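PDB 6IWR: N-acetylgalactosaminyltransferase 7 from Homo sapiens, which is a glycosyltransferase family protein that carries a GT-A-type domain and a ricin-type beta-trefoil lectin domain on a single chain. Local coordinates for residues Tyr62-Arg68 and Tyr139-Asn145; Leu125-Val129 and His168-Arg173; Ala295-Ser299 and Phe450-Met454; Gln521-Cys525 and Ile537-Asn541. All blocks are in the same frame, centred on the assembly; numbering follows the deposited sequence.

Contact 1: Tyr62-Arg68 and Tyr139-Asn145; sequences YHDPVLR and YWHYDEN
Leu67 lies over one face of the Trp140 indole: its CB is 3.8 Å from the centroid of the six-membered ring and 11° off the ring normal, a CH-pi contact. The two form a non-hydrogen-bonded pair on one face of a short antiparallel sheet. Val66 and His141, whose side chains lie on the other face, are joined by two backbone bonds, Val66 N to His141 O at 3.1 Å and His141 N to Val66 O at 2.8 Å. There the side chains of Arg68 and His141 cross at about a right angle, their planes 39° apart, with Arg68 NE above the ring but toward its rim, 3.8 Å from His141 CG. Pro65 CB meets Tyr142 CD2 at 3.6 Å. With CG anti to the backbone N (chi1 -170°), the Tyr62 ring runs along the opposite segment. Asn145 CB lies at its edge, 3.4 Å from CD1, and Asp143 N donates a weak bond to Tyr62 OH. A water joins Asp64 O, at 2.9 Å, more weakly to Asp143 OD1. The two-stranded sheet of 66-67 and 140-141 is flanked by loop residues that rest on helix 251-260: Tyr62 on Ala256 and Ser259, Tyr142 on Ala252 and Pro253.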
# COMPACT_ATOMS: atom_id res chain seq x y z
N TYR A 62 -42.31 10.32 -28.17
CA TYR A 62 -40.99 10.14 -28.77
C TYR A 62 -40.79 8.69 -29.21
O TYR A 62 -41.21 7.76 -28.52
CB TYR A 62 -39.88 10.58 -27.80
CG TYR A 62 -38.50 10.67 -28.43
CD1 TYR A 62 -38.06 11.84 -29.04
CD2 TYR A 62 -37.64 9.58 -28.41
CE1 TYR A 62 -36.79 11.92 -29.63
CE2 TYR A 62 -36.35 9.65 -28.99
CZ TYR A 62 -35.95 10.82 -29.60
OH TYR A 62 -34.70 10.89 -30.19
N HIS A 63 -40.16 8.50 -30.36
CA HIS A 63 -40.00 7.19 -30.98
C HIS A 63 -38.55 6.74 -30.91
O HIS A 63 -37.63 7.52 -31.17
CB HIS A 63 -40.43 7.22 -32.44
CG HIS A 63 -41.76 7.86 -32.66
ND1 HIS A 63 -42.93 7.13 -32.74
CD2 HIS A 63 -42.11 9.16 -32.81
CE1 HIS A 63 -43.94 7.95 -32.93
NE2 HIS A 63 -43.48 9.19 -32.98
N ASP A 64 -38.35 5.47 -30.60
CA ASP A 64 -37.00 4.93 -30.50
C ASP A 64 -36.26 5.14 -31.81
O ASP A 64 -36.88 5.25 -32.87
CB ASP A 64 -37.04 3.45 -30.16
CG ASP A 64 -37.53 3.21 -28.76
OD1 ASP A 64 -37.26 4.09 -27.91
OD2 ASP A 64 -38.19 2.18 -28.52
N PRO A 65 -34.93 5.21 -31.77
CA PRO A 65 -34.17 5.40 -33.00
C PRO A 65 -34.17 4.13 -33.84
O PRO A 65 -34.68 3.08 -33.44
CB PRO A 65 -32.76 5.76 -32.51
CG PRO A 65 -32.68 5.13 -31.16
CD PRO A 65 -34.06 5.25 -30.58
N VAL A 66 -33.59 4.25 -35.02
CA VAL A 66 -33.60 3.22 -36.05
C VAL A 66 -32.18 3.03 -36.53
O VAL A 66 -31.48 4.02 -36.80
CB VAL A 66 -34.53 3.58 -37.22
CG1 VAL A 66 -34.39 2.59 -38.34
CG2 VAL A 66 -35.97 3.67 -36.76
N LEU A 67 -31.76 1.78 -36.65
CA LEU A 67 -30.40 1.45 -37.07
C LEU A 67 -30.40 1.23 -38.58
O LEU A 67 -31.12 0.37 -39.08
CB LEU A 67 -29.90 0.20 -36.36
CG LEU A 67 -28.39 0.13 -36.08
CD1 LEU A 67 -27.84 -1.29 -36.25
CD2 LEU A 67 -27.61 1.13 -36.93
N ARG A 68 -29.59 2.01 -39.29
CA ARG A 68 -29.58 2.01 -40.75
C ARG A 68 -28.17 1.65 -41.21
O ARG A 68 -27.40 2.54 -41.61
CB ARG A 68 -30.00 3.36 -41.31
CG ARG A 68 -31.27 3.87 -40.72
CD ARG A 68 -32.17 4.43 -41.80
NE ARG A 68 -32.87 5.61 -41.31
CZ ARG A 68 -34.15 5.63 -40.94
NH1 ARG A 68 -34.90 4.52 -41.02
NH2 ARG A 68 -34.67 6.78 -40.50
N TYR A 139 -24.52 4.44 -36.74
CA TYR A 139 -25.55 4.28 -37.75
C TYR A 139 -26.95 4.32 -37.16
O TYR A 139 -27.90 3.87 -37.80
CB TYR A 139 -25.33 2.99 -38.55
CG TYR A 139 -24.02 3.04 -39.30
CD1 TYR A 139 -23.82 3.92 -40.37
CD2 TYR A 139 -22.97 2.23 -38.91
CE1 TYR A 139 -22.60 3.99 -41.03
CE2 TYR A 139 -21.76 2.28 -39.57
CZ TYR A 139 -21.57 3.15 -40.62
OH TYR A 139 -20.34 3.15 -41.22
N TRP A 140 -27.09 4.88 -35.96
CA TRP A 140 -28.39 5.09 -35.34
C TRP A 140 -28.97 6.43 -35.79
O TRP A 140 -28.27 7.44 -35.83
CB TRP A 140 -28.28 5.05 -33.82
CG TRP A 140 -28.09 3.68 -33.26
CD1 TRP A 140 -26.92 3.13 -32.82
CD2 TRP A 140 -29.10 2.68 -33.07
NE1 TRP A 140 -27.15 1.85 -32.38
CE2 TRP A 140 -28.48 1.55 -32.52
CE3 TRP A 140 -30.48 2.64 -33.31
CZ2 TRP A 140 -29.17 0.39 -32.20
CZ3 TRP A 140 -31.18 1.48 -33.00
CH2 TRP A 140 -30.52 0.37 -32.44
N HIS A 141 -30.26 6.45 -36.10
CA HIS A 141 -30.94 7.66 -36.52
C HIS A 141 -31.99 8.06 -35.48
O HIS A 141 -32.95 7.31 -35.24
CB HIS A 141 -31.53 7.48 -37.91
CG HIS A 141 -30.49 7.45 -38.98
ND1 HIS A 141 -30.12 8.58 -39.68
CD2 HIS A 141 -29.67 6.46 -39.40
CE1 HIS A 141 -29.15 8.27 -40.52
NE2 HIS A 141 -28.85 7.00 -40.37
N TYR A 142 -31.81 9.24 -34.89
CA TYR A 142 -32.57 9.70 -33.73
C TYR A 142 -33.47 10.86 -34.11
O TYR A 142 -33.10 11.73 -34.91
CB TYR A 142 -31.64 10.15 -32.58
CG TYR A 142 -30.62 9.15 -32.09
CD1 TYR A 142 -29.38 9.01 -32.72
CD2 TYR A 142 -30.88 8.36 -30.97
CE1 TYR A 142 -28.44 8.09 -32.25
CE2 TYR A 142 -29.94 7.44 -30.49
CZ TYR A 142 -28.73 7.31 -31.13
OH TYR A 142 -27.81 6.40 -30.65
N ASP A 143 -34.63 10.91 -33.47
CA ASP A 143 -35.73 11.78 -33.86
C ASP A 143 -35.52 13.29 -33.80
O ASP A 143 -36.25 13.99 -34.47
CB ASP A 143 -37.01 11.40 -33.14
CG ASP A 143 -38.00 10.71 -34.04
OD1 ASP A 143 -37.69 10.48 -35.21
OD2 ASP A 143 -39.10 10.40 -33.56
N GLU A 144 -34.62 13.80 -32.97
CA GLU A 144 -34.36 15.26 -32.87
C GLU A 144 -35.31 15.94 -31.94
O GLU A 144 -35.18 17.09 -31.62
CB GLU A 144 -34.46 15.99 -34.21
CG GLU A 144 -33.44 15.61 -35.24
CD GLU A 144 -34.05 15.25 -36.57
OE1 GLU A 144 -35.22 14.89 -36.62
OE2 GLU A 144 -33.34 15.31 -37.58
N ASN A 145 -36.22 15.15 -31.43
CA ASN A 145 -37.37 15.53 -30.68
C ASN A 145 -37.04 15.40 -29.19
O ASN A 145 -37.91 15.33 -28.35
CB ASN A 145 -38.44 14.54 -31.10
CG ASN A 145 -39.78 14.90 -30.59
OD1 ASN A 145 -40.09 16.05 -30.41
ND2 ASN A 145 -40.58 13.90 -30.37
O HOH W 1 -37.60 7.17 -34.93

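Contact 2: Leu125-Val129 and His168-Arg173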
# COMPACT_ATOMS: atom_id res chain seq x y z
N LEU A 125 -7.69 22.42 -23.49
CA LEU A 125 -9.04 22.22 -22.99
C LEU A 125 -10.01 21.76 -24.08
O LEU A 125 -11.04 21.17 -23.76
CB LEU A 125 -9.57 23.50 -22.36
CG LEU A 125 -8.71 24.03 -21.22
CD1 LEU A 125 -9.23 25.40 -20.78
CD2 LEU A 125 -8.68 23.04 -20.08
N ASP A 126 -9.68 22.00 -25.36
CA ASP A 126 -10.52 21.66 -26.50
C ASP A 126 -9.97 20.49 -27.31
O ASP A 126 -10.26 20.34 -28.49
CB ASP A 126 -10.70 22.89 -27.40
CG ASP A 126 -11.33 24.05 -26.67
OD1 ASP A 126 -12.41 23.87 -26.04
OD2 ASP A 126 -10.74 25.15 -26.70
N ARG A 127 -9.17 19.65 -26.68
CA ARG A 127 -8.51 18.59 -27.41
C ARG A 127 -9.53 17.64 -28.01
O ARG A 127 -10.64 17.48 -27.50
CB ARG A 127 -7.57 17.81 -26.49
CG ARG A 127 -8.28 16.91 -25.48
CD ARG A 127 -7.32 15.89 -25.07
NE ARG A 127 -7.82 14.97 -24.08
CZ ARG A 127 -7.05 14.04 -23.50
NH1 ARG A 127 -7.56 13.22 -22.60
NH2 ARG A 127 -5.76 13.96 -23.82
N SER A 128 -9.13 17.01 -29.11
CA SER A 128 -9.89 15.92 -29.69
C SER A 128 -9.62 14.67 -28.87
O SER A 128 -8.73 14.68 -28.02
CB SER A 128 -9.49 15.72 -31.14
OG SER A 128 -8.08 15.54 -31.24
N VAL A 129 -10.36 13.59 -29.12
CA VAL A 129 -10.25 12.40 -28.28
C VAL A 129 -10.44 11.16 -29.15
O VAL A 129 -11.00 11.23 -30.24
CB VAL A 129 -11.28 12.49 -27.12
CG1 VAL A 129 -12.03 11.21 -26.97
CG2 VAL A 129 -10.57 12.87 -25.83
N HIS A 168 -15.47 22.43 -21.33
CA HIS A 168 -15.16 22.60 -22.75
C HIS A 168 -15.64 21.40 -23.54
O HIS A 168 -16.32 21.54 -24.57
CB HIS A 168 -13.65 22.81 -22.96
CG HIS A 168 -13.20 24.24 -22.81
ND1 HIS A 168 -12.89 25.04 -23.89
CD2 HIS A 168 -13.01 25.00 -21.71
CE1 HIS A 168 -12.53 26.24 -23.46
NE2 HIS A 168 -12.59 26.24 -22.14
N SER A 169 -15.34 20.20 -23.05
CA SER A 169 -15.75 18.99 -23.75
C SER A 169 -17.26 18.95 -23.94
O SER A 169 -17.75 18.65 -25.03
CB SER A 169 -15.20 17.78 -23.00
OG SER A 169 -16.19 16.87 -22.60
N VAL A 170 -18.03 19.28 -22.89
CA VAL A 170 -19.49 19.27 -22.98
C VAL A 170 -19.97 20.30 -24.00
O VAL A 170 -20.84 20.01 -24.84
CB VAL A 170 -20.12 19.52 -21.60
CG1 VAL A 170 -21.62 19.79 -21.75
CG2 VAL A 170 -19.85 18.35 -20.66
N ILE A 171 -19.42 21.51 -23.92
CA ILE A 171 -19.72 22.53 -24.92
C ILE A 171 -19.34 22.03 -26.32
O ILE A 171 -20.09 22.21 -27.28
CB ILE A 171 -18.99 23.84 -24.54
CG1 ILE A 171 -19.45 24.31 -23.16
CG2 ILE A 171 -19.22 24.91 -25.59
CD1 ILE A 171 -20.31 25.55 -23.19
N LYS A 172 -18.20 21.35 -26.44
CA LYS A 172 -17.73 21.02 -27.79
C LYS A 172 -18.61 19.97 -28.46
O LYS A 172 -18.87 20.06 -29.66
CB LYS A 172 -16.29 20.54 -27.76
CG LYS A 172 -15.66 20.57 -29.13
CD LYS A 172 -14.15 20.37 -29.08
CE LYS A 172 -13.53 20.41 -30.45
NZ LYS A 172 -12.13 19.91 -30.42
N ARG A 173 -19.05 18.95 -27.74
CA ARG A 173 -19.64 17.80 -28.41
C ARG A 173 -21.14 17.69 -28.18
O ARG A 173 -21.75 16.65 -28.49
CB ARG A 173 -18.93 16.53 -27.96
CG ARG A 173 -17.44 16.68 -28.04
CD ARG A 173 -16.75 15.38 -27.82
NE ARG A 173 -15.35 15.51 -28.22
CZ ARG A 173 -14.34 15.73 -27.39
NH1 ARG A 173 -13.11 15.84 -27.87
NH2 ARG A 173 -14.55 15.84 -26.08
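The His168 imidazole carries Leu125 on one face, with CB above the ring centre (3.8 Å from the centroid, 12° off the normal), and Asp126 OD1 at its edge near the ring plane. That edge contact is a hydrogen bond from His168 ND1 to Asp126 OD1, 2.5 Å long in the model; at this resolution so small a value supports the bond but not a reading of its strength. The carboxylate is turned 53° against the ring. Leu125 CD1 extends the cover to His168 NE2 at 3.7 Å, and that nitrogen is hydrogen-bonded to Tyr201 OH, while Trp205 meets the ring edge-to-face. Arg173 offers a second flat group. Its guanidinium has Ser128 CA in plane at the edge, 3.7 Å from NH1, and Arg127 O near the plane, accepting a weak bond from NH1 (3.0 Å, 128°).

Between these two groups Lys172 spans the gap with a chain extended beyond CG, and NZ donates to Asp126 O at 2.7 Å from a position tilted out of the carbonyl plane. Lys172 NZ and Arg173 NH1 both form salt bridges with Glu81, so one acid probably balances two positive charges, and Lys172 NZ further reaches Pro82 O. The Arg127 guanidinium has its own salt bridge, NE to Glu245.

Consecutive Lys172 and Arg173 thus reach the consecutive carbonyls of Asp126 and Arg127, the second only weakly, while His168, one turn earlier, holds the Asp126 carboxylate. Helix 160-173 connects the adjacent parallel strands 149-155 and 179-186, the beta-alpha-beta crossover characteristic of the Rossmann-like GT-A fold.

Contact 3: Ala295-Ser299 and Phe450-Met454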
# COMPACT_ATOMS: atom_id res chain seq x y z
N ALA A 295 -23.55 -4.03 -10.32
CA ALA A 295 -23.94 -5.02 -9.33
C ALA A 295 -23.30 -4.65 -8.00
O ALA A 295 -22.79 -3.54 -7.82
CB ALA A 295 -23.56 -6.43 -9.82
N TRP A 296 -23.31 -5.60 -7.06
CA TRP A 296 -22.79 -5.39 -5.72
C TRP A 296 -22.62 -6.75 -5.07
O TRP A 296 -23.26 -7.72 -5.49
CB TRP A 296 -23.73 -4.51 -4.90
CG TRP A 296 -25.08 -5.11 -4.81
CD1 TRP A 296 -25.51 -6.02 -3.90
CD2 TRP A 296 -26.19 -4.87 -5.70
NE1 TRP A 296 -26.81 -6.37 -4.15
CE2 TRP A 296 -27.26 -5.68 -5.25
CE3 TRP A 296 -26.37 -4.06 -6.81
CZ2 TRP A 296 -28.50 -5.70 -5.88
CZ3 TRP A 296 -27.61 -4.07 -7.45
CH2 TRP A 296 -28.66 -4.89 -6.97
N ASP A 297 -21.76 -6.82 -4.06
CA ASP A 297 -21.71 -7.97 -3.16
C ASP A 297 -22.56 -7.63 -1.93
O ASP A 297 -23.10 -6.53 -1.83
CB ASP A 297 -20.25 -8.34 -2.84
CG ASP A 297 -19.55 -7.33 -1.91
OD1 ASP A 297 -20.24 -6.56 -1.21
OD2 ASP A 297 -18.29 -7.33 -1.88
N TRP A 298 -22.66 -8.54 -0.97
CA TRP A 298 -23.61 -8.37 0.12
C TRP A 298 -23.08 -7.52 1.27
O TRP A 298 -23.79 -7.32 2.27
CB TRP A 298 -24.08 -9.75 0.57
CG TRP A 298 -24.65 -10.39 -0.63
CD1 TRP A 298 -24.09 -11.36 -1.42
CD2 TRP A 298 -25.87 -10.02 -1.28
NE1 TRP A 298 -24.91 -11.64 -2.49
CE2 TRP A 298 -26.00 -10.83 -2.43
CE3 TRP A 298 -26.87 -9.07 -1.00
CZ2 TRP A 298 -27.08 -10.73 -3.28
CZ3 TRP A 298 -27.96 -8.98 -1.84
CH2 TRP A 298 -28.05 -9.80 -2.97
N SER A 299 -21.86 -7.00 1.15
CA SER A 299 -21.42 -5.86 1.95
C SER A 299 -21.76 -4.54 1.28
O SER A 299 -21.52 -3.47 1.85
CB SER A 299 -19.92 -5.93 2.22
OG SER A 299 -19.26 -6.52 1.12
N PHE A 450 -38.00 -6.24 -2.76
CA PHE A 450 -36.64 -6.53 -3.16
C PHE A 450 -36.52 -7.96 -3.67
O PHE A 450 -35.59 -8.27 -4.43
CB PHE A 450 -35.68 -6.26 -2.01
CG PHE A 450 -34.23 -6.17 -2.45
CD1 PHE A 450 -33.78 -5.07 -3.14
CD2 PHE A 450 -33.36 -7.20 -2.20
CE1 PHE A 450 -32.47 -4.98 -3.56
CE2 PHE A 450 -32.05 -7.13 -2.62
CZ PHE A 450 -31.60 -6.02 -3.29
N LYS A 451 -37.45 -8.82 -3.29
CA LYS A 451 -37.42 -10.20 -3.76
C LYS A 451 -37.75 -10.28 -5.26
O LYS A 451 -37.07 -10.98 -6.02
CB LYS A 451 -38.39 -11.02 -2.89
CG LYS A 451 -38.25 -12.53 -2.93
CD LYS A 451 -36.82 -12.99 -2.67
CE LYS A 451 -36.65 -14.48 -3.01
NZ LYS A 451 -35.24 -14.92 -2.94
N TRP A 452 -38.78 -9.54 -5.70
CA TRP A 452 -39.01 -9.40 -7.14
C TRP A 452 -37.77 -8.88 -7.83
O TRP A 452 -37.29 -9.47 -8.81
CB TRP A 452 -40.20 -8.47 -7.40
CG TRP A 452 -40.32 -8.03 -8.84
CD1 TRP A 452 -41.04 -8.64 -9.85
CD2 TRP A 452 -39.72 -6.88 -9.42
NE1 TRP A 452 -40.90 -7.94 -11.02
CE2 TRP A 452 -40.08 -6.86 -10.78
CE3 TRP A 452 -38.87 -5.88 -8.93
CZ2 TRP A 452 -39.63 -5.86 -11.66
CZ3 TRP A 452 -38.43 -4.89 -9.80
CH2 TRP A 452 -38.82 -4.88 -11.14
N PHE A 453 -37.22 -7.79 -7.33
CA PHE A 453 -36.06 -7.18 -7.95
C PHE A 453 -34.93 -8.19 -8.14
O PHE A 453 -34.35 -8.28 -9.23
CB PHE A 453 -35.60 -6.00 -7.10
CG PHE A 453 -34.35 -5.35 -7.58
CD1 PHE A 453 -34.33 -4.61 -8.76
CD2 PHE A 453 -33.19 -5.43 -6.81
CE1 PHE A 453 -33.17 -3.98 -9.17
CE2 PHE A 453 -32.01 -4.81 -7.22
CZ PHE A 453 -32.00 -4.08 -8.40
N MET A 454 -34.63 -8.99 -7.11
CA MET A 454 -33.51 -9.92 -7.20
C MET A 454 -33.79 -11.05 -8.17
O MET A 454 -32.85 -11.65 -8.72
CB MET A 454 -33.19 -10.49 -5.82
CG MET A 454 -32.25 -9.65 -4.95
SD MET A 454 -30.65 -9.36 -5.74
CE MET A 454 -30.98 -7.65 -6.09
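Trp296 and Phe453 meet rim to rim, almost coplanar: their six-membered rings are 7° apart in plane with centroids at 6.0 Å, and neither covers the other's face. The closest pair there is Trp296 CH2 with Phe453 CE2, 3.4 Å. This is the dense part of the contact. CG of Trp296 sits between its backbone N and carbonyl carbon (chi1 58°), which turns the benzo edge toward the helix, and Phe450 CZ adds a carbon 4.1 Å from Trp296 CZ2. Met454 CE also borders that edge, though its modelled separation is too short to trust.

Beside Trp298 the contact thins to a single one, Met454 SD 3.8 Å from Trp298 CH2 in the ring plane, a Met-aromatic contact. Trp298 NE1 is bonded to Tyr465 O. Toward solvent, the partly exposed Asp297 turns back in an Asx turn, OD1 accepting from Ser299 N at 2.9 Å.

Trp413, stacked on Phe450, and Tyr361, edge-to-face with Trp296, enlarge the group. The result is a buried aromatic cluster, joining the hairpin of strands 292-296 and 302-306 in the glycosyltransferase part to helix 450-457, which precedes the beta-trefoil strands in the chain.

Contact 4: Gln521-Cys525 and Ile537-Asn541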
# COMPACT_ATOMS: atom_id res chain seq x y z
N GLN A 521 -12.22 -11.91 7.77
CA GLN A 521 -12.12 -10.47 7.93
C GLN A 521 -12.38 -9.89 6.56
O GLN A 521 -11.74 -10.29 5.61
CB GLN A 521 -10.73 -10.07 8.41
CG GLN A 521 -10.50 -8.57 8.53
CD GLN A 521 -9.22 -8.23 9.25
OE1 GLN A 521 -8.18 -8.07 8.63
NE2 GLN A 521 -9.28 -8.11 10.55
N TYR A 522 -13.31 -8.97 6.45
CA TYR A 522 -13.63 -8.41 5.14
C TYR A 522 -14.03 -9.52 4.17
O TYR A 522 -14.97 -10.25 4.42
CB TYR A 522 -12.49 -7.55 4.59
CG TYR A 522 -11.96 -6.52 5.54
CD1 TYR A 522 -12.78 -5.58 6.11
CD2 TYR A 522 -10.62 -6.48 5.86
CE1 TYR A 522 -12.29 -4.64 6.97
CE2 TYR A 522 -10.12 -5.55 6.72
CZ TYR A 522 -10.96 -4.63 7.28
OH TYR A 522 -10.46 -3.69 8.13
N ASP A 523 -13.37 -9.59 3.03
CA ASP A 523 -13.62 -10.62 2.06
C ASP A 523 -12.65 -11.79 2.19
O ASP A 523 -12.74 -12.75 1.46
CB ASP A 523 -13.57 -10.02 0.65
CG ASP A 523 -12.19 -9.52 0.28
OD1 ASP A 523 -11.60 -8.76 1.06
OD2 ASP A 523 -11.69 -9.88 -0.79
N GLN A 524 -11.71 -11.68 3.11
CA GLN A 524 -10.70 -12.70 3.31
C GLN A 524 -11.08 -13.76 4.32
O GLN A 524 -11.97 -13.57 5.13
CB GLN A 524 -9.36 -12.08 3.70
CG GLN A 524 -8.95 -10.89 2.86
CD GLN A 524 -7.94 -11.24 1.80
OE1 GLN A 524 -6.76 -11.41 2.07
NE2 GLN A 524 -8.40 -11.35 0.58
N CYS A 525 -10.40 -14.90 4.26
CA CYS A 525 -10.51 -15.97 5.25
C CYS A 525 -9.15 -16.33 5.83
O CYS A 525 -8.11 -16.16 5.20
CB CYS A 525 -11.14 -17.22 4.64
SG CYS A 525 -12.77 -16.96 4.26
N ILE A 537 -3.95 -15.11 5.91
CA ILE A 537 -5.15 -14.44 5.43
C ILE A 537 -5.11 -14.45 3.90
O ILE A 537 -4.11 -14.01 3.31
CB ILE A 537 -5.21 -12.99 5.93
CG1 ILE A 537 -6.11 -12.84 7.12
CG2 ILE A 537 -5.85 -12.09 4.91
CD1 ILE A 537 -6.86 -11.53 7.05
N THR A 538 -6.18 -14.93 3.25
CA THR A 538 -6.21 -14.91 1.79
C THR A 538 -7.60 -14.63 1.29
O THR A 538 -8.57 -14.60 2.06
CB THR A 538 -5.80 -16.23 1.13
OG1 THR A 538 -5.33 -17.16 2.11
CG2 THR A 538 -4.74 -15.99 0.08
N HIS A 539 -7.71 -14.50 -0.02
CA HIS A 539 -9.01 -14.37 -0.65
C HIS A 539 -9.78 -15.68 -0.57
O HIS A 539 -9.23 -16.78 -0.66
CB HIS A 539 -8.88 -13.92 -2.10
CG HIS A 539 -10.20 -13.65 -2.75
ND1 HIS A 539 -10.65 -14.35 -3.85
CD2 HIS A 539 -11.19 -12.80 -2.40
CE1 HIS A 539 -11.86 -13.91 -4.17
NE2 HIS A 539 -12.21 -12.98 -3.31
N CYS A 540 -11.10 -15.53 -0.44
CA CYS A 540 -12.00 -16.56 0.04
C CYS A 540 -13.08 -16.81 -1.01
O CYS A 540 -13.56 -15.87 -1.64
CB CYS A 540 -12.62 -16.09 1.37
SG CYS A 540 -12.99 -17.50 2.33
N ASN A 541 -13.47 -18.08 -1.21
CA ASN A 541 -14.58 -18.42 -2.09
C ASN A 541 -15.52 -19.39 -1.37
O ASN A 541 -15.10 -20.14 -0.49
CB ASN A 541 -14.12 -19.04 -3.42
CG ASN A 541 -13.49 -18.01 -4.37
OD1 ASN A 541 -13.85 -16.82 -4.37
ND2 ASN A 541 -12.56 -18.48 -5.21
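Cys525 and Cys540 are covalently joined, SG to SG at 2.0 Å with the disulfide torsion at -87°, close to the relaxed right angle. Next to this link, Cys525 and Thr538 form an antiparallel hydrogen-bonded pair: Cys525 N donates to Thr538 O at 2.9 Å (160°), and Thr538 N returns a bond to Cys525 O at 3.0 Å (164°). Ile537 CA adds a CA-H...O contact to the same Cys525 O.

Around this centre, Gln524 bends at chi2 so that its amide lies against the partner strand. Gln524 CB is 3.7 Å from Ile537 CG2, and NE2 lies near His539 N, two donors that do not bond to each other. OE1 accepts from Asn493 N, which helps to set the rotation of the amide. Asp523 OD2 comes to the edge of the His539 ring, 3.4 Å from CD2, with the carboxylate and imidazole planes about halfway between parallel and perpendicular.

Further out, a type II' turn from Gln521 to Gln524 places these groups, closed by Gln524 N to Gln521 O at 2.9 Å and Gln521 N to Gln524 O at 3.1 Å. Gln521 NE2 is tied in turn to Asn508 O and Leu510 O.

Strands 524-529 and 534-539 form a hairpin in the beta-trefoil lectin domain; 519-521 continues the sheet beside the former, while Ile537 of the latter shares backbone hydrogen bonds with Gly494 and Gly495.

In the fold
Contacts 1 and 2 lie on the same side of the chain's centre, their centres 24 Å apart and nearest atoms about 11 Å, and their segments alternate along the sequence, so the chain passes between the two regions repeatedly. Contact 3 lies 38 Å from contact 2, centre to centre, across the chain's centre. It is much nearer contact 4: centres are 21 Å apart and nearest atoms about 6 Å, without touching, where the Asp297 turn of contact 3 approaches the Asp523 turn of contact 4. Contacts 1 and 4 are the most widely separated, with centres 48 Å apart. The model also contains a manganese ion, but none of the interactions described involves it.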